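Local coordinates for DltD domain-containing protein (Beauveria bassiana, PDB 7D78), which probably works as an alpha/beta-hydrolase-fold thioesterase that cyclises polyketide chains into medium-ring lactones, at residues F44-G49 with G79-I84; A53-P58 with S126-W131; E73-Q78 with E307-M312; L153-P158 with V259-P264. One frame throughout, in Å; residues are numbered along the deposited sequence. Where two conformers were deposited one is given.

Contact 1: residues F44-G49 with G79-I84; sequences FYAVDG and GFNTYI
Tyr45 and Thr82 exchange two backbone hydrogen bonds, Tyr45 N to Thr82 O at 2.7 Å (178° at the hydrogen) and Thr82 N to Tyr45 O at 3.0 Å, which defines an antiparallel hydrogen-bonded pair. Phe44 and Tyr83 form the adjoining non-hydrogen-bonded pair, where Phe44 CA sends a C-H toward Thr82 O at 3.4 Å. Where 44-49 leaves the strand, a side chain takes over the pairing: Val47 N donates to Asn81 OD1 at 3.1 Å from above the amide carbonyl plane, and the same oxygen bonds Ser122 OG, while Asn81 ND2 reaches Pro52 O. Bonds at both OD1 and ND2 should hold this amide against rotation. Among the apolar contacts, Phe44 CG lies opposite the backbone N (chi1 -176°), which brings CZ to 3.7 Å from Asn81 CB, with ring and amide planes 10° apart. Val47 CG1 presses on the backbone at Gly79 C, 3.5 Å away, in the C-prime residue of the Schellman motif that ends helix 68-77. The pair lies one strand in from the sheet edge: 28-33 is outermost and pairs with 39-45, 51-57 flanks 81-86, and helix 68-77 covers the Tyr45 and Thr82 face, Gln76 NE2 bonding Ala46 O.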
loop_
_atom_site.group_PDB
_atom_site.type_symbol
_atom_site.label_atom_id
_atom_site.label_comp_id
_atom_site.label_asym_id
_atom_site.label_seq_id
_atom_site.Cartn_x
_atom_site.Cartn_y
_atom_site.Cartn_z
ATOM N N PHE A 44 4.962 27.444 -7.332
ATOM C CA PHE A 44 4.388 28.068 -6.147
ATOM C C PHE A 44 3.916 29.466 -6.517
ATOM O O PHE A 44 4.724 30.310 -6.922
ATOM C CB PHE A 44 5.400 28.125 -5.007
ATOM C CG PHE A 44 4.835 28.662 -3.727
ATOM C CD1 PHE A 44 3.895 27.933 -3.014
ATOM C CD2 PHE A 44 5.234 29.899 -3.242
ATOM C CE1 PHE A 44 3.369 28.413 -1.830
ATOM C CE2 PHE A 44 4.715 30.395 -2.054
ATOM C CZ PHE A 44 3.776 29.651 -1.344
ATOM N N TYR A 45 2.616 29.688 -6.408
ATOM C CA TYR A 45 1.983 30.976 -6.687
ATOM C C TYR A 45 1.775 31.675 -5.344
ATOM O O TYR A 45 0.826 31.368 -4.621
ATOM C CB TYR A 45 0.665 30.766 -7.426
ATOM C CG TYR A 45 0.778 30.189 -8.831
ATOM C CD1 TYR A 45 1.056 28.837 -9.037
ATOM C CD2 TYR A 45 0.574 30.994 -9.953
ATOM C CE1 TYR A 45 1.136 28.299 -10.327
ATOM C CE2 TYR A 45 0.656 30.470 -11.247
ATOM C CZ TYR A 45 0.936 29.121 -11.425
ATOM O OH TYR A 45 1.018 28.598 -12.698
ATOM N N ALA A 46 2.675 32.599 -5.001
ATOM C CA ALA A 46 2.695 33.232 -3.686
ATOM C C ALA A 46 1.710 34.395 -3.620
ATOM O O ALA A 46 1.358 35.001 -4.632
ATOM C CB ALA A 46 4.098 33.743 -3.355
ATOM N N VAL A 47 1.268 34.710 -2.406
ATOM C CA VAL A 47 0.500 35.922 -2.163
ATOM C C VAL A 47 1.331 36.834 -1.277
ATOM O O VAL A 47 2.269 36.402 -0.598
ATOM C CB VAL A 47 -0.878 35.646 -1.526
ATOM C CG1 VAL A 47 -1.689 34.712 -2.415
ATOM C CG2 VAL A 47 -0.712 35.077 -0.119
ATOM N N ASP A 48 0.996 38.123 -1.309
ATOM C CA ASP A 48 1.684 39.085 -0.463
ATOM C C ASP A 48 1.301 38.858 0.992
ATOM O O ASP A 48 0.189 38.426 1.302
ATOM C CB ASP A 48 1.338 40.518 -0.875
ATOM C CG ASP A 48 1.727 40.826 -2.311
ATOM O OD1 ASP A 48 2.876 40.517 -2.703
ATOM O OD2 ASP A 48 0.881 41.380 -3.048
ATOM N N GLY A 49 2.239 39.146 1.890
ATOM C CA GLY A 49 1.953 38.979 3.302
ATOM C C GLY A 49 1.989 37.514 3.687
ATOM O O GLY A 49 2.869 36.756 3.266
ATOM N N GLY A 79 -6.191 35.359 -2.886
ATOM C CA GLY A 79 -5.458 35.381 -1.636
ATOM C C GLY A 79 -4.929 34.048 -1.147
ATOM O O GLY A 79 -4.540 33.953 0.025
ATOM N N PHE A 80 -4.893 33.021 -1.996
ATOM C CA PHE A 80 -4.414 31.694 -1.610
ATOM C C PHE A 80 -3.063 31.418 -2.260
ATOM O O PHE A 80 -2.975 31.354 -3.492
ATOM C CB PHE A 80 -5.410 30.609 -2.022
ATOM C CG PHE A 80 -6.742 30.703 -1.331
ATOM C CD1 PHE A 80 -6.939 30.107 -0.093
ATOM C CD2 PHE A 80 -7.803 31.372 -1.927
ATOM C CE1 PHE A 80 -8.171 30.192 0.550
ATOM C CE2 PHE A 80 -9.039 31.460 -1.292
ATOM C CZ PHE A 80 -9.221 30.868 -0.053
ATOM N N ASN A 81 -2.015 31.264 -1.443
ATOM C CA ASN A 81 -0.814 30.588 -1.931
ATOM C C ASN A 81 -1.242 29.274 -2.563
ATOM O O ASN A 81 -2.050 28.545 -1.988
ATOM C CB ASN A 81 0.178 30.284 -0.805
ATOM C CG ASN A 81 0.721 31.517 -0.115
ATOM O OD1 ASN A 81 1.594 32.223 -0.637
ATOM N ND2 ASN A 81 0.265 31.735 1.107
ATOM N N THR A 82 -0.715 28.974 -3.748
ATOM C CA THR A 82 -1.071 27.741 -4.439
ATOM C C THR A 82 0.190 27.044 -4.931
ATOM O O THR A 82 1.046 27.670 -5.560
ATOM C CB THR A 82 -2.028 28.010 -5.612
ATOM O OG1 THR A 82 -3.176 28.727 -5.139
ATOM C CG2 THR A 82 -2.501 26.697 -6.202
ATOM N N TYR A 83 0.301 25.750 -4.637
ATOM C CA TYR A 83 1.414 24.915 -5.083
ATOM C C TYR A 83 0.861 23.814 -5.975
ATOM O O TYR A 83 0.072 22.983 -5.514
ATOM C CB TYR A 83 2.147 24.307 -3.882
ATOM C CG TYR A 83 3.421 23.531 -4.200
ATOM C CD1 TYR A 83 4.443 24.115 -4.926
ATOM C CD2 TYR A 83 3.615 22.229 -3.721
ATOM C CE1 TYR A 83 5.622 23.435 -5.195
ATOM C CE2 TYR A 83 4.800 21.535 -3.974
ATOM C CZ TYR A 83 5.802 22.147 -4.722
ATOM O OH TYR A 83 6.990 21.489 -5.002
ATOM N N ILE A 84 1.228 23.833 -7.255
ATOM C CA ILE A 84 1.000 22.707 -8.158
ATOM C C ILE A 84 2.334 22.006 -8.348
ATOM O O ILE A 84 3.356 22.663 -8.578
ATOM C CB ILE A 84 0.430 23.156 -9.517
ATOM C CG1 ILE A 84 -0.444 24.401 -9.395
ATOM C CG2 ILE A 84 -0.362 22.029 -10.172
ATOM C CD1 ILE A 84 -0.872 24.915 -10.750
#

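Contact 2: residues A53-P58 with S126-W131; sequences AIIMTP and SKITLW
Met56 lays its terminal methyl on the indole of Trp131, a close side-chain meeting between two parallel strands at the middle of the alpha/beta hydrolase sheet. The CE atom stands 3.5 Å from the centroid of the six-membered ring and only 11° off its normal, a CH-pi contact over the face. The sulfur is farther off on the same side, at 4.8 Å from that centroid, so the Met-aromatic contact is carried mainly by the methyl. A bend at chi3 (71°) turns CE back over the ring. Next along this face, Ile54 CG2 meets Trp131 CB at 3.6 Å. On the opposite face of the sheet Ile55 and Leu130 run side by side, pointing the same way, with Ile55 CB 3.8 Å from Leu130 CD2, and Ala53 CB faces Ile128 CD1. Phe75 meets the indole edge-to-face, and Val154 and Val156 touch it. Losing the indole to an alanine here is likely to leave Met56 CE without its ring face and open a gap beneath helix 68-77. Five backbone hydrogen bonds alternate between the strands, from Ala53 N to Lys127 O through Thr57 N to Trp131 O. Thr57 OG1, which also bonds Tyr85 OH, meets a water at 2.7 Å, and this water donates to Trp131 O at 2.8 Å.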
loop_
_atom_site.group_PDB
_atom_site.type_symbol
_atom_site.label_atom_id
_atom_site.label_comp_id
_atom_site.label_asym_id
_atom_site.label_seq_id
_atom_site.Cartn_x
_atom_site.Cartn_y
_atom_site.Cartn_z
ATOM N N ALA A 53 -2.772 28.339 2.172
ATOM C CA ALA A 53 -2.120 27.672 1.052
ATOM C C ALA A 53 -2.949 26.482 0.593
ATOM O O ALA A 53 -3.469 25.724 1.416
ATOM C CB ALA A 53 -0.702 27.211 1.428
ATOM N N ILE A 54 -3.057 26.316 -0.723
ATOM C CA ILE A 54 -3.740 25.181 -1.333
ATOM C C ILE A 54 -2.698 24.389 -2.107
ATOM O O ILE A 54 -2.047 24.935 -3.003
ATOM C CB ILE A 54 -4.878 25.626 -2.266
ATOM C CG1 ILE A 54 -5.900 26.491 -1.518
ATOM C CG2 ILE A 54 -5.520 24.418 -2.925
ATOM C CD1 ILE A 54 -6.864 27.206 -2.459
ATOM N N ILE A 55 -2.534 23.112 -1.764
ATOM C CA ILE A 55 -1.609 22.219 -2.463
ATOM C C ILE A 55 -2.426 21.357 -3.413
ATOM O O ILE A 55 -3.306 20.609 -2.971
ATOM C CB ILE A 55 -0.810 21.349 -1.479
ATOM C CG1 ILE A 55 0.133 22.205 -0.630
ATOM C CG2 ILE A 55 -0.011 20.264 -2.241
ATOM C CD1 ILE A 55 0.513 21.541 0.717
ATOM N N MET A 56 -2.145 21.459 -4.715
ATOM C CA MET A 56 -2.939 20.818 -5.760
ATOM C C MET A 56 -2.182 19.622 -6.330
ATOM O O MET A 56 -1.073 19.780 -6.851
ATOM C CB MET A 56 -3.264 21.810 -6.885
ATOM C CG MET A 56 -4.069 23.034 -6.435
ATOM S SD MET A 56 -4.262 24.250 -7.762
ATOM C CE MET A 56 -5.391 23.395 -8.858
ATOM N N THR A 57 -2.802 18.439 -6.268
ATOM C CA THR A 57 -2.217 17.220 -6.825
ATOM C C THR A 57 -2.871 16.898 -8.164
ATOM O O THR A 57 -4.101 16.742 -8.217
ATOM C CB THR A 57 -2.396 16.043 -5.863
ATOM O OG1 THR A 57 -1.662 16.283 -4.648
ATOM C CG2 THR A 57 -1.861 14.756 -6.497
ATOM N N PRO A 58 -2.108 16.760 -9.248
ATOM C CA PRO A 58 -2.702 16.429 -10.550
ATOM C C PRO A 58 -3.215 14.995 -10.614
ATOM O O PRO A 58 -2.987 14.164 -9.735
ATOM C CB PRO A 58 -1.546 16.627 -11.541
ATOM C CG PRO A 58 -0.488 17.384 -10.790
ATOM C CD PRO A 58 -0.656 16.972 -9.344
ATOM N N SER A 126 -1.292 27.207 9.659
ATOM C CA SER A 126 -2.552 26.791 10.264
ATOM C C SER A 126 -3.704 26.768 9.273
ATOM O O SER A 126 -4.836 26.474 9.670
ATOM C CB SER A 126 -2.916 27.713 11.444
ATOM O OG SER A 126 -3.283 29.013 10.996
ATOM N N LYS A 127 -3.454 27.069 7.997
ATOM C CA LYS A 127 -4.519 27.152 7.000
ATOM C C LYS A 127 -4.103 26.416 5.718
ATOM O O LYS A 127 -4.116 26.991 4.633
ATOM C CB LYS A 127 -4.884 28.605 6.666
ATOM C CG LYS A 127 -5.363 29.464 7.832
ATOM C CD LYS A 127 -5.729 30.860 7.312
ATOM C CE LYS A 127 -6.059 31.847 8.423
ATOM N NZ LYS A 127 -6.298 33.202 7.828
ATOM N N ILE A 128 -3.752 25.130 5.846
ATOM C CA ILE A 128 -3.345 24.296 4.712
ATOM C C ILE A 128 -4.554 23.515 4.204
ATOM O O ILE A 128 -5.253 22.862 4.993
ATOM C CB ILE A 128 -2.216 23.325 5.110
ATOM C CG1 ILE A 128 -1.006 24.069 5.684
ATOM C CG2 ILE A 128 -1.843 22.436 3.926
ATOM C CD1 ILE A 128 -0.352 25.068 4.722
ATOM N N THR A 129 -4.791 23.563 2.886
ATOM C CA THR A 129 -5.839 22.801 2.208
ATOM C C THR A 129 -5.201 21.897 1.161
ATOM O O THR A 129 -4.249 22.303 0.483
ATOM C CB THR A 129 -6.873 23.739 1.535
ATOM O OG1 THR A 129 -7.677 24.367 2.544
ATOM C CG2 THR A 129 -7.806 22.976 0.546
ATOM N N LEU A 130 -5.698 20.658 1.057
ATOM C CA LEU A 130 -5.297 19.745 -0.010
ATOM C C LEU A 130 -6.390 19.677 -1.068
ATOM O O LEU A 130 -7.576 19.504 -0.747
ATOM C CB LEU A 130 -4.996 18.338 0.514
ATOM C CG LEU A 130 -3.754 18.161 1.401
ATOM C CD1 LEU A 130 -3.431 16.689 1.583
ATOM C CD2 LEU A 130 -2.532 18.946 0.880
ATOM N N TRP A 131 -5.972 19.804 -2.325
ATOM C CA TRP A 131 -6.839 19.872 -3.493
ATOM C C TRP A 131 -6.321 18.847 -4.488
ATOM O O TRP A 131 -5.110 18.752 -4.704
ATOM C CB TRP A 131 -6.798 21.293 -4.085
ATOM C CG TRP A 131 -7.735 21.612 -5.227
ATOM C CD1 TRP A 131 -8.857 22.394 -5.167
ATOM C CD2 TRP A 131 -7.595 21.218 -6.601
ATOM N NE1 TRP A 131 -9.433 22.495 -6.410
ATOM C CE2 TRP A 131 -8.679 21.783 -7.308
ATOM C CE3 TRP A 131 -6.667 20.432 -7.300
ATOM C CZ2 TRP A 131 -8.864 21.583 -8.682
ATOM C CZ3 TRP A 131 -6.854 20.235 -8.675
ATOM C CH2 TRP A 131 -7.940 20.813 -9.345
HETATM O O HOH W 1 -3.149 17.747 -2.904
#

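Contact 3: residues E73-Q78 with E307-M312; sequences ETFQSQ and EVVDAM
Gln78 NE2 donates to Asp310 OD1 at 3.0 Å, the hydrogen bond that links the end of helix 68-77, at the first residue past it, to helix 305-319. The carboxylate oxygen lies close to the amide plane of Gln78 and is met nearly head-on along its own C-O bond, while the two flat groups are turned 50° apart. Gln78 OE1 bonds Thr313 OG1, so both ends of the amide are engaged by helix 305-319. Deeper in, Val309 CG1 is the central apolar atom. It sits opposite the backbone N (chi1 177°), which points it at helix 68-77, where it meets Thr74 CG2 tip to tip at 3.7 Å and Phe75 CE1 at 3.9 Å. Met312 then brings SD to the edge of the Phe75 ring, 4.2 Å from CZ, a Met-aromatic contact. The helix axes stay 10.8 Å apart and cross at -48°. Both helices cover the same face of the sheet: Phe75 rests on Ile54 and Met56, Met312 on Leu260 and Val262. The chemistry implies a division, with a single amide-carboxylate bond on the more exposed side, where the amide N-H probably offsets some of the charge on Asp310, and apolar and sulfur contacts beneath.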
loop_
_atom_site.group_PDB
_atom_site.type_symbol
_atom_site.label_atom_id
_atom_site.label_comp_id
_atom_site.label_asym_id
_atom_site.label_seq_id
_atom_site.Cartn_x
_atom_site.Cartn_y
_atom_site.Cartn_z
ATOM N N GLU A 73 -3.873 30.402 -10.716
ATOM C CA GLU A 73 -3.881 31.856 -10.871
ATOM C C GLU A 73 -5.107 32.475 -10.207
ATOM O O GLU A 73 -5.006 33.519 -9.552
ATOM C CB GLU A 73 -3.838 32.223 -12.355
ATOM C CG GLU A 73 -2.571 31.767 -13.060
ATOM C CD GLU A 73 -2.600 32.047 -14.556
ATOM O OE1 GLU A 73 -3.494 32.794 -15.008
ATOM O OE2 GLU A 73 -1.728 31.521 -15.278
ATOM N N THR A 74 -6.275 31.844 -10.366
ATOM C CA THR A 74 -7.482 32.333 -9.702
ATOM C C THR A 74 -7.348 32.230 -8.192
ATOM O O THR A 74 -7.673 33.177 -7.464
ATOM C CB THR A 74 -8.711 31.558 -10.184
ATOM O OG1 THR A 74 -8.891 31.771 -11.587
ATOM C CG2 THR A 74 -9.972 32.020 -9.447
ATOM N N PHE A 75 -6.873 31.082 -7.701
ATOM C CA PHE A 75 -6.651 30.929 -6.266
ATOM C C PHE A 75 -5.717 32.017 -5.752
ATOM O O PHE A 75 -5.990 32.661 -4.733
ATOM C CB PHE A 75 -6.070 29.546 -5.964
ATOM C CG PHE A 75 -7.068 28.418 -6.043
ATOM C CD1 PHE A 75 -8.433 28.659 -6.000
ATOM C CD2 PHE A 75 -6.628 27.098 -6.139
ATOM C CE1 PHE A 75 -9.346 27.612 -6.060
ATOM C CE2 PHE A 75 -7.535 26.042 -6.206
ATOM C CZ PHE A 75 -8.892 26.294 -6.168
ATOM N N GLN A 76 -4.615 32.251 -6.467
ATOM C CA GLN A 76 -3.662 33.273 -6.054
ATOM C C GLN A 76 -4.299 34.659 -6.019
ATOM O O GLN A 76 -4.040 35.445 -5.102
ATOM C CB GLN A 76 -2.470 33.268 -6.999
ATOM C CG GLN A 76 -1.427 34.295 -6.678
ATOM C CD GLN A 76 -0.373 34.371 -7.758
ATOM O OE1 GLN A 76 -0.685 34.366 -8.946
ATOM N NE2 GLN A 76 0.880 34.426 -7.351
ATOM N N SER A 77 -5.125 34.983 -7.016
ATOM C CA SER A 77 -5.739 36.305 -7.049
ATOM C C SER A 77 -6.784 36.480 -5.960
ATOM O O SER A 77 -7.153 37.617 -5.652
ATOM C CB SER A 77 -6.376 36.569 -8.411
ATOM O OG SER A 77 -7.542 35.794 -8.577
ATOM N N GLN A 78 -7.280 35.389 -5.377
ATOM C CA GLN A 78 -8.210 35.465 -4.263
ATOM C C GLN A 78 -7.516 35.303 -2.915
ATOM O O GLN A 78 -8.190 35.139 -1.891
ATOM C CB GLN A 78 -9.319 34.429 -4.439
ATOM C CG GLN A 78 -10.211 34.741 -5.643
ATOM C CD GLN A 78 -11.418 33.831 -5.749
ATOM O OE1 GLN A 78 -11.905 33.306 -4.751
ATOM N NE2 GLN A 78 -11.916 33.651 -6.966
ATOM N N GLU A 307 -17.854 29.515 -11.786
ATOM C CA GLU A 307 -18.702 29.340 -10.612
ATOM C C GLU A 307 -18.228 28.174 -9.749
ATOM O O GLU A 307 -18.357 28.210 -8.517
ATOM C CB GLU A 307 -20.146 29.115 -11.057
ATOM C CG GLU A 307 -20.846 30.352 -11.633
ATOM C CD GLU A 307 -20.263 30.828 -12.962
ATOM O OE1 GLU A 307 -19.759 29.992 -13.751
ATOM O OE2 GLU A 307 -20.310 32.051 -13.214
ATOM N N VAL A 308 -17.707 27.120 -10.379
ATOM C CA VAL A 308 -17.207 25.976 -9.625
ATOM C C VAL A 308 -15.956 26.361 -8.842
ATOM O O VAL A 308 -15.824 26.032 -7.658
ATOM C CB VAL A 308 -16.952 24.786 -10.568
ATOM C CG1 VAL A 308 -16.090 23.732 -9.880
ATOM C CG2 VAL A 308 -18.277 24.186 -11.016
ATOM N N VAL A 309 -15.028 27.082 -9.481
ATOM C CA VAL A 309 -13.829 27.527 -8.775
ATOM C C VAL A 309 -14.198 28.463 -7.631
ATOM O O VAL A 309 -13.669 28.341 -6.519
ATOM C CB VAL A 309 -12.840 28.182 -9.754
ATOM C CG1 VAL A 309 -11.627 28.711 -9.004
ATOM C CG2 VAL A 309 -12.417 27.179 -10.800
ATOM N N ASP A 310 -15.120 29.401 -7.872
ATOM C CA ASP A 310 -15.560 30.284 -6.795
ATOM C C ASP A 310 -16.159 29.489 -5.642
ATOM O O ASP A 310 -15.971 29.839 -4.469
ATOM C CB ASP A 310 -16.565 31.309 -7.326
ATOM C CG ASP A 310 -15.886 32.492 -7.976
ATOM O OD1 ASP A 310 -14.651 32.618 -7.806
ATOM O OD2 ASP A 310 -16.572 33.288 -8.651
ATOM N N ALA A 311 -16.876 28.409 -5.958
ATOM C CA ALA A 311 -17.439 27.567 -4.911
ATOM C C ALA A 311 -16.349 26.917 -4.068
ATOM O O ALA A 311 -16.530 26.724 -2.858
ATOM C CB ALA A 311 -18.338 26.503 -5.527
ATOM N N MET A 312 -15.215 26.580 -4.685
ATOM C CA MET A 312 -14.108 25.988 -3.938
ATOM C C MET A 312 -13.519 26.985 -2.950
ATOM O O MET A 312 -13.370 26.680 -1.763
ATOM C CB MET A 312 -13.028 25.492 -4.899
ATOM C CG MET A 312 -13.486 24.397 -5.834
ATOM S SD MET A 312 -12.248 24.029 -7.099
ATOM C CE MET A 312 -13.019 22.621 -7.833
#

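Contact 4: residues L153-P158 with V259-P264; sequences LVMVCP and VLMVTP
Met261 leans over Met155 O and Pro158 in a pair of parallel strands of the alpha/beta hydrolase sheet, whose axes run 4.7 Å apart and diverge by 11°. With CG opposite the backbone N (chi1 -179°), the side chain leaves the sheet on the Met155 face. Its CB lies 4.1 Å from Met155 O. CG comes closer to that oxygen, at 3.9 Å, and also meets Pro158 CD. A turn about the CG-SD bond (chi3 -58°) brings CE near two partners: Pro158 CG at 4.2 Å and Met155 CE at 3.7 Å, the latter in one of the two deposited conformers of Met155 and so less certain. Helix 272-281 adds Gln275 and Phe279 around the same side chain. Replacing Met261 with an alanine would probably open a gap between Pro158 and that helix, at Gln275 and Phe279. On the other face of the sheet, Val154 and Leu260 lie side by side and point the same way, with Met312 of helix 305-319 packed on Leu260. Four backbone hydrogen bonds zip the strands together, ending with Cys157 N to Val262 O at 2.7 Å. Cys157 and Pro264 lie beside the Ser134, His296 and Asp267 cluster, whose layout is consistent with a catalytic triad on a nucleophile elbow. Here Cys157 CB touches the Pro264 ring, 3.7 Å from CD.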
loop_
_atom_site.group_PDB
_atom_site.type_symbol
_atom_site.label_atom_id
_atom_site.label_comp_id
_atom_site.label_asym_id
_atom_site.label_seq_id
_atom_site.Cartn_x
_atom_site.Cartn_y
_atom_site.Cartn_z
ATOM N N LEU A 153 -10.291 19.467 2.444
ATOM C CA LEU A 153 -10.019 18.539 1.356
ATOM C C LEU A 153 -10.979 18.849 0.219
ATOM O O LEU A 153 -12.196 18.840 0.416
ATOM C CB LEU A 153 -10.190 17.096 1.825
ATOM C CG LEU A 153 -10.208 16.000 0.764
ATOM C CD1 LEU A 153 -8.828 15.892 0.111
ATOM C CD2 LEU A 153 -10.605 14.679 1.421
ATOM N N VAL A 154 -10.440 19.130 -0.961
ATOM C CA VAL A 154 -11.244 19.345 -2.157
ATOM C C VAL A 154 -10.900 18.247 -3.144
ATOM O O VAL A 154 -9.746 18.136 -3.576
ATOM C CB VAL A 154 -10.995 20.728 -2.773
ATOM C CG1 VAL A 154 -11.729 20.847 -4.100
ATOM C CG2 VAL A 154 -11.439 21.812 -1.802
ATOM N N MET A 155 -11.888 17.430 -3.485
ATOM C CA MET A 155 -11.719 16.358 -4.456
ATOM C C MET A 155 -12.546 16.683 -5.689
ATOM O O MET A 155 -13.771 16.841 -5.604
ATOM C CB MET A 155 -12.146 15.012 -3.880
ATOM C CG MET A 155 -11.247 14.488 -2.772
ATOM S SD MET A 155 -11.751 12.831 -2.287
ATOM C CE MET A 155 -13.260 13.171 -1.395
ATOM N N VAL A 156 -11.883 16.768 -6.831
ATOM C CA VAL A 156 -12.551 16.955 -8.110
ATOM C C VAL A 156 -12.509 15.630 -8.855
ATOM O O VAL A 156 -11.428 15.065 -9.063
ATOM C CB VAL A 156 -11.896 18.081 -8.921
ATOM C CG1 VAL A 156 -12.586 18.241 -10.277
ATOM C CG2 VAL A 156 -11.928 19.366 -8.121
ATOM N N CYS A 157 -13.688 15.135 -9.238
ATOM C CA CYS A 157 -13.891 13.876 -9.952
ATOM C C CYS A 157 -12.960 12.756 -9.459
ATOM O O CYS A 157 -12.237 12.154 -10.258
ATOM C CB CYS A 157 -13.755 14.073 -11.460
ATOM S SG CYS A 157 -12.137 14.694 -12.050
ATOM N N PRO A 158 -12.964 12.458 -8.160
ATOM C CA PRO A 158 -12.074 11.399 -7.661
ATOM C C PRO A 158 -12.376 10.057 -8.318
ATOM O O PRO A 158 -13.532 9.714 -8.567
ATOM C CB PRO A 158 -12.373 11.362 -6.157
ATOM C CG PRO A 158 -13.752 11.924 -6.030
ATOM C CD PRO A 158 -13.841 12.982 -7.097
ATOM N N VAL A 259 -14.819 18.458 3.721
ATOM C CA VAL A 259 -14.553 17.919 2.393
ATOM C C VAL A 259 -15.559 18.470 1.395
ATOM O O VAL A 259 -16.774 18.416 1.623
ATOM C CB VAL A 259 -14.555 16.375 2.384
ATOM C CG1 VAL A 259 -15.792 15.817 3.082
ATOM C CG2 VAL A 259 -14.444 15.839 0.941
ATOM N N LEU A 260 -15.047 18.971 0.281
ATOM C CA LEU A 260 -15.844 19.360 -0.871
ATOM C C LEU A 260 -15.547 18.387 -1.999
ATOM O O LEU A 260 -14.379 18.181 -2.348
ATOM C CB LEU A 260 -15.512 20.790 -1.311
ATOM C CG LEU A 260 -16.025 21.184 -2.693
ATOM C CD1 LEU A 260 -17.548 21.299 -2.654
ATOM C CD2 LEU A 260 -15.385 22.501 -3.124
ATOM N N MET A 261 -16.589 17.775 -2.553
ATOM C CA MET A 261 -16.447 16.936 -3.733
ATOM C C MET A 261 -17.168 17.569 -4.915
ATOM O O MET A 261 -18.344 17.947 -4.807
ATOM C CB MET A 261 -16.997 15.533 -3.492
ATOM C CG MET A 261 -16.833 14.625 -4.702
ATOM S SD MET A 261 -17.487 12.975 -4.404
ATOM C CE MET A 261 -16.528 12.470 -2.978
ATOM N N VAL A 262 -16.468 17.660 -6.040
ATOM C CA VAL A 262 -17.023 18.134 -7.301
ATOM C C VAL A 262 -17.067 16.955 -8.265
ATOM O O VAL A 262 -16.018 16.424 -8.656
ATOM C CB VAL A 262 -16.194 19.288 -7.880
ATOM C CG1 VAL A 262 -16.799 19.770 -9.202
ATOM C CG2 VAL A 262 -16.089 20.426 -6.867
ATOM N N THR A 263 -18.276 16.559 -8.663
ATOM C CA THR A 263 -18.494 15.392 -9.497
ATOM C C THR A 263 -19.096 15.805 -10.831
ATOM O O THR A 263 -20.103 16.533 -10.848
ATOM C CB THR A 263 -19.432 14.398 -8.789
ATOM O OG1 THR A 263 -18.767 13.860 -7.641
ATOM C CG2 THR A 263 -19.845 13.252 -9.728
ATOM N N PRO A 264 -18.531 15.368 -11.961
ATOM C CA PRO A 264 -19.143 15.676 -13.259
ATOM C C PRO A 264 -20.354 14.785 -13.485
ATOM O O PRO A 264 -20.281 13.567 -13.298
ATOM C CB PRO A 264 -18.028 15.365 -14.270
ATOM C CG PRO A 264 -16.813 14.907 -13.434
ATOM C CD PRO A 264 -17.359 14.484 -12.114
#

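Overall arrangement
From the N terminus, contact 1 closes the first loop, bringing 79-84 back to 44-49. Contact 2 opens inside that loop and closes beyond it at 126-131, so the two cross; strands 81-86 and 51-57, adjacent in the sheet, join them through Asn81 O to Ile54 N. Contact 3 begins on helix 68-77, within both loops, crosses both, and closes only at 307-312 near the C terminus. Contact 4 follows contacts 1 and 2 in series and is nested inside the long loop of contact 3. Contacts 1, 2 and 4 mark successive parts of one sheet, with Trp131 touching Val154; contact 3 joins two helices across one face, and Met312 reaches contacts 2 and 4.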